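Local coordinates for protein ATP-dependent protease (Xanthomonas campestris pv. campestris, PDB 7CAY) that probably binds protein substrates, as a homologue of the N-terminal substrate-binding domain of the Lon peptidase, at residues R91-V95 with L176-D180; V16-G20 with G67-R71; L8-H14 with S45-I51; L161-L167 with L188-P193. One frame throughout, in Å; residues are numbered along the deposited sequence.

The four contacts run across the domain from its sheet to its C-terminal helices. Interactions 1, 2 and 3 share one mixed sheet: the centres of 2 and 3 lie about 9 Å apart, those of 1 and 2 about 10 Å. Along the chain the segments of 2 and 3 alternate, as do those of 1 and 4. Interaction 4 belongs to the helical part, its centre about 18 Å from those of 1 and 2. The centres of interactions 3 and 4 are about 23 Å apart. Leu18 of interaction 2 touches Ala162 of interaction 4, while interaction 1 ties helix 169-177 to the sheet. Sheet and helices thus form one continuous unit, consistent with a Lon-type substrate-binding domain.

Interaction 1 (R91-V95 with L176-D180); sequences RRFRV and LQEDD
Two guanidinium groups, those of Arg92 and Arg94, present their edges to the single carboxylate of Asp179. Arg92 NH1 points at Asp179 OD1 in an almost straight bond, although its modelled length, 2.5 Å, is doubtfully short. The same nitrogen also reaches Leu176 O at 3.0 Å, a more bent bond whose acceptor is tilted 23° from the guanidinium plane. Arg94 NH1 meets Asp179 OD2 at 2.6 Å, with the oxygen in the guanidinium plane. On the carboxylate this donor uses the anti side and stands 34° out of plane. Arg94 NE adds a weak bond to OD2, and has Tyr66 OH as another weak partner.

The result is a salt-bridge network in which each oxygen of Asp179 is held by a different arginine, so that the carboxylate is gripped at both ends. The paired positive charges would be expected to favour its ionised form. A bend at chi3 (-52°) turns the Arg92 guanidinium toward the helix end, whereas the Arg94 chain runs extended from CG to NE. Nearer the backbone of Arg92, its CD lies alongside Leu176 CD1 at 3.7 Å, the aliphatic part of the contact.

Arg92 and Arg94 rise from the same side of strand 83-100, and Leu176 and Asp179 belong to the C-terminal end of helix 169-177 and the turn after it. Leu176 also rests on Tyr66 and Thr68 of the neighbouring strand 66-74, while Asp180 N-caps helix 181-190, which follows directly.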
# COMPACT_ATOMS: atom_id res chain seq x y z
N ARG A 91 6.52 -2.88 2.23
CA ARG A 91 6.03 -3.99 3.03
C ARG A 91 4.60 -3.75 3.51
O ARG A 91 4.17 -2.61 3.70
CB ARG A 91 6.93 -4.23 4.24
CG ARG A 91 8.34 -4.67 3.89
CD ARG A 91 9.18 -4.75 5.15
NE ARG A 91 9.26 -3.46 5.83
CZ ARG A 91 9.80 -3.28 7.03
NH1 ARG A 91 10.31 -4.30 7.70
NH2 ARG A 91 9.83 -2.07 7.57
N ARG A 92 3.87 -4.85 3.71
CA ARG A 92 2.54 -4.79 4.29
C ARG A 92 2.62 -5.02 5.79
O ARG A 92 3.49 -5.75 6.29
CB ARG A 92 1.63 -5.84 3.66
CG ARG A 92 1.34 -5.62 2.19
CD ARG A 92 0.61 -6.81 1.58
NE ARG A 92 1.31 -8.06 1.86
CZ ARG A 92 0.85 -9.02 2.65
NH1 ARG A 92 -0.32 -8.89 3.25
NH2 ARG A 92 1.57 -10.12 2.84
N PHE A 93 1.70 -4.40 6.52
CA PHE A 93 1.67 -4.52 7.97
C PHE A 93 0.24 -4.67 8.45
O PHE A 93 -0.72 -4.39 7.72
CB PHE A 93 2.34 -3.32 8.66
CG PHE A 93 1.77 -1.99 8.27
CD1 PHE A 93 0.63 -1.50 8.88
CD2 PHE A 93 2.39 -1.22 7.30
CE1 PHE A 93 0.11 -0.27 8.52
CE2 PHE A 93 1.88 0.01 6.94
CZ PHE A 93 0.74 0.49 7.55
N ARG A 94 0.10 -5.13 9.69
CA ARG A 94 -1.19 -5.23 10.37
C ARG A 94 -1.21 -4.26 11.54
O ARG A 94 -0.24 -4.20 12.31
CB ARG A 94 -1.43 -6.66 10.86
CG ARG A 94 -1.08 -7.73 9.86
CD ARG A 94 -1.61 -9.09 10.29
NE ARG A 94 -1.15 -10.16 9.40
CZ ARG A 94 -0.14 -10.98 9.68
NH1 ARG A 94 0.21 -11.92 8.82
NH2 ARG A 94 0.50 -10.87 10.84
N VAL A 95 -2.30 -3.51 11.67
CA VAL A 95 -2.44 -2.55 12.77
C VAL A 95 -2.98 -3.32 13.97
O VAL A 95 -4.17 -3.63 14.04
CB VAL A 95 -3.35 -1.37 12.39
CG1 VAL A 95 -3.29 -0.30 13.46
CG2 VAL A 95 -2.95 -0.80 11.04
N LEU A 176 -5.15 -6.91 0.00
CA LEU A 176 -4.08 -6.52 0.92
C LEU A 176 -4.08 -7.38 2.18
O LEU A 176 -3.02 -7.77 2.67
CB LEU A 176 -4.23 -5.04 1.28
CG LEU A 176 -3.04 -4.34 1.94
CD1 LEU A 176 -1.91 -4.12 0.94
CD2 LEU A 176 -3.47 -3.02 2.58
N GLN A 177 -5.28 -7.70 2.70
CA GLN A 177 -5.37 -8.52 3.90
C GLN A 177 -4.90 -9.95 3.65
O GLN A 177 -4.33 -10.58 4.55
CB GLN A 177 -6.81 -8.53 4.42
N GLU A 178 -5.13 -10.48 2.45
CA GLU A 178 -4.72 -11.84 2.13
C GLU A 178 -3.20 -11.92 2.05
O GLU A 178 -2.58 -11.24 1.22
CB GLU A 178 -5.35 -12.29 0.81
CG GLU A 178 -4.97 -13.70 0.40
CD GLU A 178 -5.53 -14.75 1.35
OE1 GLU A 178 -6.76 -14.96 1.34
OE2 GLU A 178 -4.75 -15.34 2.11
N ASP A 179 -2.59 -12.75 2.89
CA ASP A 179 -1.14 -12.86 2.98
C ASP A 179 -0.57 -14.00 2.14
O ASP A 179 0.63 -14.29 2.25
CB ASP A 179 -0.71 -13.02 4.44
CG ASP A 179 -1.02 -11.79 5.27
OD1 ASP A 179 -1.17 -10.69 4.69
OD2 ASP A 179 -1.10 -11.92 6.52
N ASP A 180 -1.37 -14.63 1.29
CA ASP A 180 -0.89 -15.70 0.42
C ASP A 180 -1.06 -15.29 -1.04
O ASP A 180 -2.17 -14.92 -1.45
CB ASP A 180 -1.64 -17.01 0.69
CG ASP A 180 -1.36 -18.07 -0.36
OD1 ASP A 180 -2.34 -18.62 -0.92
OD2 ASP A 180 -0.18 -18.34 -0.65

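Interaction 2 (V16-G20 with G67-R71)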
# COMPACT_ATOMS: atom_id res chain seq x y z
N VAL A 16 -6.44 2.21 -0.98
CA VAL A 16 -5.33 1.41 -0.48
C VAL A 16 -4.14 1.55 -1.42
O VAL A 16 -4.29 1.80 -2.63
CB VAL A 16 -5.74 -0.07 -0.32
CG1 VAL A 16 -7.17 -0.17 0.19
CG2 VAL A 16 -5.56 -0.83 -1.62
N LEU A 17 -2.94 1.42 -0.86
CA LEU A 17 -1.71 1.42 -1.63
C LEU A 17 -1.23 -0.02 -1.76
O LEU A 17 -0.89 -0.65 -0.75
CB LEU A 17 -0.65 2.29 -0.97
CG LEU A 17 0.70 2.32 -1.71
CD1 LEU A 17 0.51 2.80 -3.14
CD2 LEU A 17 1.69 3.19 -0.97
N LEU A 18 -1.21 -0.53 -2.98
CA LEU A 18 -0.74 -1.89 -3.17
C LEU A 18 0.79 -1.93 -3.17
O LEU A 18 1.44 -0.94 -3.52
CB LEU A 18 -1.27 -2.45 -4.48
CG LEU A 18 -2.79 -2.36 -4.66
CD1 LEU A 18 -3.20 -2.89 -6.02
CD2 LEU A 18 -3.51 -3.10 -3.55
N PRO A 19 1.39 -3.04 -2.76
CA PRO A 19 2.85 -3.14 -2.78
C PRO A 19 3.40 -2.98 -4.19
O PRO A 19 2.85 -3.51 -5.16
CB PRO A 19 3.12 -4.55 -2.23
CG PRO A 19 1.91 -4.86 -1.40
CD PRO A 19 0.76 -4.21 -2.12
N GLY A 20 4.50 -2.24 -4.30
CA GLY A 20 5.13 -2.00 -5.58
C GLY A 20 4.49 -0.88 -6.37
O GLY A 20 5.14 -0.25 -7.21
N GLY A 67 -2.18 -2.14 6.17
CA GLY A 67 -1.62 -0.99 5.48
C GLY A 67 -0.36 -1.37 4.74
O GLY A 67 0.09 -2.52 4.79
N THR A 68 0.22 -0.39 4.06
CA THR A 68 1.39 -0.61 3.21
C THR A 68 2.46 0.41 3.56
O THR A 68 2.21 1.62 3.52
CB THR A 68 1.03 -0.51 1.73
OG1 THR A 68 -0.04 -1.41 1.43
CG2 THR A 68 2.22 -0.86 0.88
N GLU A 69 3.65 -0.07 3.91
CA GLU A 69 4.78 0.81 4.14
C GLU A 69 5.22 1.46 2.84
O GLU A 69 5.19 0.84 1.77
CB GLU A 69 5.95 0.04 4.76
CG GLU A 69 7.11 0.92 5.20
CD GLU A 69 8.33 0.12 5.60
OE1 GLU A 69 8.70 -0.82 4.87
OE2 GLU A 69 8.92 0.44 6.66
N VAL A 70 5.63 2.73 2.92
CA VAL A 70 6.02 3.49 1.74
C VAL A 70 7.51 3.75 1.77
O VAL A 70 8.14 3.85 2.83
CB VAL A 70 5.24 4.82 1.63
CG1 VAL A 70 3.74 4.58 1.66
CG2 VAL A 70 5.66 5.79 2.73
N ARG A 71 8.09 3.85 0.57
CA ARG A 71 9.42 4.40 0.37
C ARG A 71 9.27 5.72 -0.38
O ARG A 71 8.59 5.77 -1.41
CB ARG A 71 10.32 3.45 -0.41
CG ARG A 71 11.70 4.02 -0.69
CD ARG A 71 12.58 3.09 -1.50
NE ARG A 71 12.09 2.91 -2.87
CZ ARG A 71 11.75 1.74 -3.40
NH1 ARG A 71 11.84 0.63 -2.67
NH2 ARG A 71 11.31 1.68 -4.65
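Thr68 and Leu17 show how a strand can hold an irregular loop by one side-chain bond. The hydroxyl OG1 of Thr68 donates to the backbone oxygen of Leu17; the modelled bond, 2.5 Å from Thr68 OG1 to Leu17 O, is doubtfully short. At chi1 -55° the two branches of Thr68 part company: OG1 lies beside the backbone N and faces the Leu17 carbonyl, while CG2 extends opposite the backbone N and approaches Pro19 N at 4.3 Å. One residue thus supplies both the polar link and an apolar surface for the start of the proline.

Leu17 reaches the strand by a second route. With CG opposite its own nitrogen (chi1 179°), its side chain runs roughly along the strand, from Thr68 toward Val70, and CD2 comes to 3.6 Å from CG1 of Val70. The two side chains cross at about a right angle and meet through one methyl of each. Val48 of strand 47-51 touches both Leu17 and Val70.

All the touching residues are buried. In this setting the threonine hydroxyl and the leucine carbonyl satisfy each other, and a single polar link holds an otherwise apolar contact between the 16-20 loop and strand 66-74.

Interaction 3 (L8-H14 with S45-I51); sequences LPLFPLH and SFGVCLI
Phe11 and Phe46 stack face to face, their centroids 4.1 Å apart and their planes at 26°, in the tightly packed part of a parallel strand pair. Phe46 CE2 stands over the centre of the Phe11 ring, whereas Phe11 CE1 lies over the face of Phe46 nearer its rim. With chi1 at 62°, Phe46 CG is placed between its own N and carbonyl carbon, which brings the ring over the face of Phe11.

Between the two strands the backbones are laced in the parallel pattern: Phe11 takes Gly47 O at 2.8 Å through its N and offers its O to Cys49 N at 3.1 Å, bracketing Val48. Pro9 O begins the ladder by accepting from Gly47 N at 2.9 Å; its ring has no N-H to give Ser45 O, and CD rests near that oxygen instead. Leu13 continues it with bonds to Cys49 and Ile51, and its CD1 packs on Val48 CG1 at 3.6 Å.

The end at His14 and Ile51 is more open to solvent, though its atoms still touch. Exposed His14 has left the strand, and its ring is met by Ile51 CD1 over one face, 3.6 Å from the centroid, in a CH-pi contact. Pro12 CB touches Ile51 CG2 close by.

Strand 6-13 lies between strands 47-51 and 106-112, and strand 47-51 pairs in turn with strand 66-74. Helix 30-42 covers Phe11 through Leu35 and Val36, while Leu10 and Cys49, on the other face of the sheet, pack against Phe93 of strand 83-100.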
# COMPACT_ATOMS: atom_id res chain seq x y z
N LEU A 8 4.47 2.66 14.02
CA LEU A 8 4.64 3.25 12.70
C LEU A 8 3.61 4.35 12.50
O LEU A 8 2.41 4.14 12.74
CB LEU A 8 4.51 2.18 11.60
CG LEU A 8 4.84 2.59 10.17
CD1 LEU A 8 6.34 2.81 10.00
CD2 LEU A 8 4.32 1.56 9.18
N PRO A 9 4.03 5.54 12.06
CA PRO A 9 3.05 6.60 11.75
C PRO A 9 2.23 6.24 10.52
O PRO A 9 2.76 5.78 9.51
CB PRO A 9 3.92 7.83 11.50
CG PRO A 9 5.26 7.50 12.10
CD PRO A 9 5.41 6.02 11.93
N LEU A 10 0.92 6.47 10.61
CA LEU A 10 -0.02 6.07 9.58
C LEU A 10 -0.60 7.30 8.90
O LEU A 10 -1.08 8.23 9.57
CB LEU A 10 -1.14 5.21 10.16
CG LEU A 10 -0.70 4.03 11.03
CD1 LEU A 10 -1.90 3.18 11.43
CD2 LEU A 10 0.34 3.18 10.31
N PHE A 11 -0.56 7.31 7.56
CA PHE A 11 -1.15 8.38 6.75
C PHE A 11 -2.47 7.92 6.17
O PHE A 11 -2.53 6.85 5.54
CB PHE A 11 -0.20 8.78 5.62
CG PHE A 11 0.83 9.79 6.03
CD1 PHE A 11 1.60 9.60 7.17
CD2 PHE A 11 1.04 10.94 5.28
CE1 PHE A 11 2.55 10.52 7.55
CE2 PHE A 11 1.99 11.87 5.66
CZ PHE A 11 2.75 11.66 6.80
N PRO A 12 -3.54 8.68 6.36
CA PRO A 12 -4.87 8.23 5.92
C PRO A 12 -5.17 8.57 4.47
O PRO A 12 -5.15 9.74 4.08
CB PRO A 12 -5.81 8.98 6.87
CG PRO A 12 -5.08 10.27 7.15
CD PRO A 12 -3.60 9.94 7.12
N LEU A 13 -5.47 7.55 3.66
CA LEU A 13 -5.82 7.75 2.26
C LEU A 13 -7.15 7.08 1.96
O LEU A 13 -7.50 6.05 2.55
CB LEU A 13 -4.75 7.19 1.32
CG LEU A 13 -3.33 7.75 1.39
CD1 LEU A 13 -2.59 7.42 0.12
CD2 LEU A 13 -3.31 9.25 1.63
N HIS A 14 -7.90 7.66 1.02
CA HIS A 14 -9.18 7.12 0.58
C HIS A 14 -9.03 6.00 -0.44
O HIS A 14 -9.99 5.68 -1.14
CB HIS A 14 -10.05 8.24 -0.00
CG HIS A 14 -10.55 9.21 1.03
ND1 HIS A 14 -11.68 8.98 1.77
CD2 HIS A 14 -10.07 10.41 1.44
CE1 HIS A 14 -11.88 9.99 2.59
NE2 HIS A 14 -10.92 10.87 2.41
N SER A 45 10.44 5.13 8.30
CA SER A 45 9.41 5.32 7.30
C SER A 45 8.05 5.53 7.96
O SER A 45 7.93 5.58 9.19
CB SER A 45 9.38 4.12 6.35
OG SER A 45 9.07 2.93 7.06
N PHE A 46 7.02 5.66 7.14
CA PHE A 46 5.64 5.65 7.59
C PHE A 46 4.83 4.76 6.66
O PHE A 46 5.36 4.19 5.70
CB PHE A 46 5.06 7.08 7.67
CG PHE A 46 5.01 7.79 6.35
CD1 PHE A 46 6.07 8.56 5.91
CD2 PHE A 46 3.87 7.72 5.55
CE1 PHE A 46 6.01 9.23 4.70
CE2 PHE A 46 3.81 8.38 4.34
CZ PHE A 46 4.88 9.13 3.91
N GLY A 47 3.54 4.63 6.95
CA GLY A 47 2.68 3.74 6.20
C GLY A 47 1.42 4.45 5.73
O GLY A 47 1.05 5.51 6.22
N VAL A 48 0.76 3.82 4.76
CA VAL A 48 -0.48 4.32 4.18
C VAL A 48 -1.58 3.31 4.49
O VAL A 48 -1.46 2.13 4.15
CB VAL A 48 -0.35 4.54 2.67
CG1 VAL A 48 -1.72 4.49 2.01
CG2 VAL A 48 0.33 5.88 2.39
N CYS A 49 -2.64 3.78 5.14
CA CYS A 49 -3.80 2.95 5.46
C CYS A 49 -5.05 3.57 4.86
O CYS A 49 -5.25 4.79 4.94
CB CYS A 49 -3.97 2.79 6.97
SG CYS A 49 -2.93 1.53 7.72
N LEU A 50 -5.89 2.73 4.26
CA LEU A 50 -7.21 3.17 3.86
C LEU A 50 -8.06 3.44 5.10
O LEU A 50 -8.15 2.60 6.00
CB LEU A 50 -7.87 2.11 2.98
CG LEU A 50 -9.36 2.31 2.69
CD1 LEU A 50 -9.56 3.40 1.65
CD2 LEU A 50 -10.01 1.00 2.24
N ILE A 51 -8.69 4.63 5.15
CA ILE A 51 -9.52 5.00 6.29
C ILE A 51 -10.96 4.57 6.07
O ILE A 51 -11.33 4.10 4.99
CB ILE A 51 -9.45 6.52 6.59
CG1 ILE A 51 -9.11 7.33 5.33
CG2 ILE A 51 -8.47 6.80 7.71
CD1 ILE A 51 -10.22 7.41 4.30

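Interaction 4 (L161-L167 with L188-P193); sequences LAELLPL and LLAWMP
The helical C-terminal part of the domain closes on itself where Leu161, in the last turn of helix 154-164, and Leu165, just after it, meet Leu188 and Met192 at the end of the chain. No hydrogen bond crosses between the segments; the contact is made by apolar side chains. Leu188 sits at its middle and divides its two methyls: CD2 comes to 3.7 Å from Leu161 CB, and CD1 to 3.7 Å from Leu167 CD1. Its CG lies opposite the backbone N (chi1 -176°), which sends the fork across toward the other helix, where CD1 also nears Ala162.

Leu165 splits its methyls likewise. CD1 meets the terminal CE of Met192 at 3.7 Å, and CD2 touches CD of Pro193, the last residue, at 3.7 Å. Bends at chi2 and chi3 fold the Met192 chain so that CE turns back to this leucine. Leu167 is brought in by an inverse gamma turn centred on Pro166, closed by a bond of 2.7 Å from Leu167 N to Leu165 O. Leu167 CD2 then lies 3.8 Å from Trp191 CB, so the tryptophan contributes its stem here, while its indole goes elsewhere.

That indole packs on Gln171, Ser174 and Leu175 of helix 169-177, the helix between these two along the chain. Ala162 touches Leu175 as well, so all three helices meet. Ala162 also touches Leu18, from the loop that leads to strand 22-27.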
# COMPACT_ATOMS: atom_id res chain seq x y z
N LEU A 161 -2.25 -6.93 -11.46
CA LEU A 161 -3.63 -7.00 -11.94
C LEU A 161 -4.57 -6.25 -11.01
O LEU A 161 -5.49 -5.56 -11.47
CB LEU A 161 -4.06 -8.46 -12.07
CG LEU A 161 -3.67 -9.20 -13.35
CD1 LEU A 161 -4.28 -10.58 -13.36
CD2 LEU A 161 -4.12 -8.40 -14.56
N ALA A 162 -4.36 -6.38 -9.70
CA ALA A 162 -5.17 -5.65 -8.73
C ALA A 162 -5.11 -4.14 -8.96
O ALA A 162 -6.10 -3.44 -8.76
CB ALA A 162 -4.71 -5.98 -7.31
N GLU A 163 -3.95 -3.64 -9.40
CA GLU A 163 -3.81 -2.21 -9.65
C GLU A 163 -4.50 -1.78 -10.94
O GLU A 163 -5.18 -0.75 -10.97
CB GLU A 163 -2.32 -1.85 -9.69
CG GLU A 163 -2.03 -0.36 -9.78
CD GLU A 163 -0.55 -0.06 -9.85
OE1 GLU A 163 0.26 -1.00 -9.65
OE2 GLU A 163 -0.19 1.11 -10.10
N LEU A 164 -4.35 -2.57 -12.01
CA LEU A 164 -4.87 -2.17 -13.31
C LEU A 164 -6.37 -2.41 -13.44
O LEU A 164 -7.09 -1.59 -14.02
CB LEU A 164 -4.12 -2.90 -14.42
CG LEU A 164 -3.00 -2.14 -15.13
CD1 LEU A 164 -2.08 -1.45 -14.14
CD2 LEU A 164 -2.20 -3.10 -16.01
N LEU A 165 -6.86 -3.53 -12.91
CA LEU A 165 -8.27 -3.88 -13.06
C LEU A 165 -9.15 -2.97 -12.21
O LEU A 165 -8.78 -2.59 -11.09
CB LEU A 165 -8.50 -5.33 -12.68
CG LEU A 165 -8.12 -6.35 -13.77
CD1 LEU A 165 -7.80 -7.70 -13.16
CD2 LEU A 165 -9.25 -6.47 -14.78
N PRO A 166 -10.34 -2.60 -12.71
CA PRO A 166 -11.21 -1.63 -12.01
C PRO A 166 -11.89 -2.24 -10.79
O PRO A 166 -13.10 -2.50 -10.77
CB PRO A 166 -12.21 -1.24 -13.10
CG PRO A 166 -12.31 -2.45 -13.96
CD PRO A 166 -10.94 -3.08 -13.97
N LEU A 167 -11.10 -2.48 -9.75
CA LEU A 167 -11.59 -3.07 -8.52
C LEU A 167 -12.03 -1.99 -7.55
O LEU A 167 -11.50 -0.88 -7.53
CB LEU A 167 -10.51 -3.93 -7.88
CG LEU A 167 -9.89 -5.06 -8.71
CD1 LEU A 167 -8.75 -5.70 -7.93
CD2 LEU A 167 -10.93 -6.10 -9.08
N LEU A 188 -8.84 -12.74 -6.67
CA LEU A 188 -8.69 -11.79 -7.76
C LEU A 188 -9.31 -12.32 -9.04
O LEU A 188 -9.74 -11.55 -9.90
CB LEU A 188 -7.21 -11.47 -7.97
CG LEU A 188 -6.83 -10.41 -9.01
CD1 LEU A 188 -7.42 -9.06 -8.64
CD2 LEU A 188 -5.32 -10.32 -9.14
N LEU A 189 -9.37 -13.65 -9.18
CA LEU A 189 -10.02 -14.26 -10.33
C LEU A 189 -11.53 -14.10 -10.27
O LEU A 189 -12.18 -13.97 -11.32
CB LEU A 189 -9.64 -15.74 -10.40
CG LEU A 189 -10.30 -16.60 -11.48
CD1 LEU A 189 -10.02 -16.01 -12.85
CD2 LEU A 189 -9.80 -18.03 -11.41
N ALA A 190 -12.12 -14.10 -9.07
CA ALA A 190 -13.56 -13.93 -8.95
C ALA A 190 -13.98 -12.51 -9.27
O ALA A 190 -15.00 -12.29 -9.95
CB ALA A 190 -14.02 -14.32 -7.54
N TRP A 191 -13.22 -11.52 -8.81
CA TRP A 191 -13.54 -10.12 -9.03
C TRP A 191 -13.22 -9.64 -10.44
O TRP A 191 -13.51 -8.49 -10.77
CB TRP A 191 -12.79 -9.25 -8.02
CG TRP A 191 -13.19 -9.55 -6.62
CD1 TRP A 191 -14.40 -10.00 -6.19
CD2 TRP A 191 -12.38 -9.42 -5.45
NE1 TRP A 191 -14.40 -10.16 -4.83
CE2 TRP A 191 -13.16 -9.81 -4.35
CE3 TRP A 191 -11.06 -9.01 -5.23
CZ2 TRP A 191 -12.68 -9.81 -3.05
CZ3 TRP A 191 -10.58 -9.01 -3.94
CH2 TRP A 191 -11.38 -9.41 -2.86
N MET A 192 -12.63 -10.49 -11.27
CA MET A 192 -12.32 -10.11 -12.63
C MET A 192 -13.62 -9.90 -13.41
O MET A 192 -14.53 -10.73 -13.32
CB MET A 192 -11.47 -11.18 -13.30
CG MET A 192 -10.74 -10.72 -14.54
SD MET A 192 -9.17 -11.58 -14.70
CE MET A 192 -8.48 -11.30 -13.06
N PRO A 193 -13.74 -8.81 -14.18
CA PRO A 193 -14.96 -8.54 -14.96
C PRO A 193 -15.23 -9.62 -15.99
O PRO A 193 -16.36 -10.06 -16.17
CB PRO A 193 -14.65 -7.20 -15.63
CG PRO A 193 -13.16 -7.10 -15.64
CD PRO A 193 -12.73 -7.76 -14.37
OXT PRO A 193 -14.31 -10.10 -16.67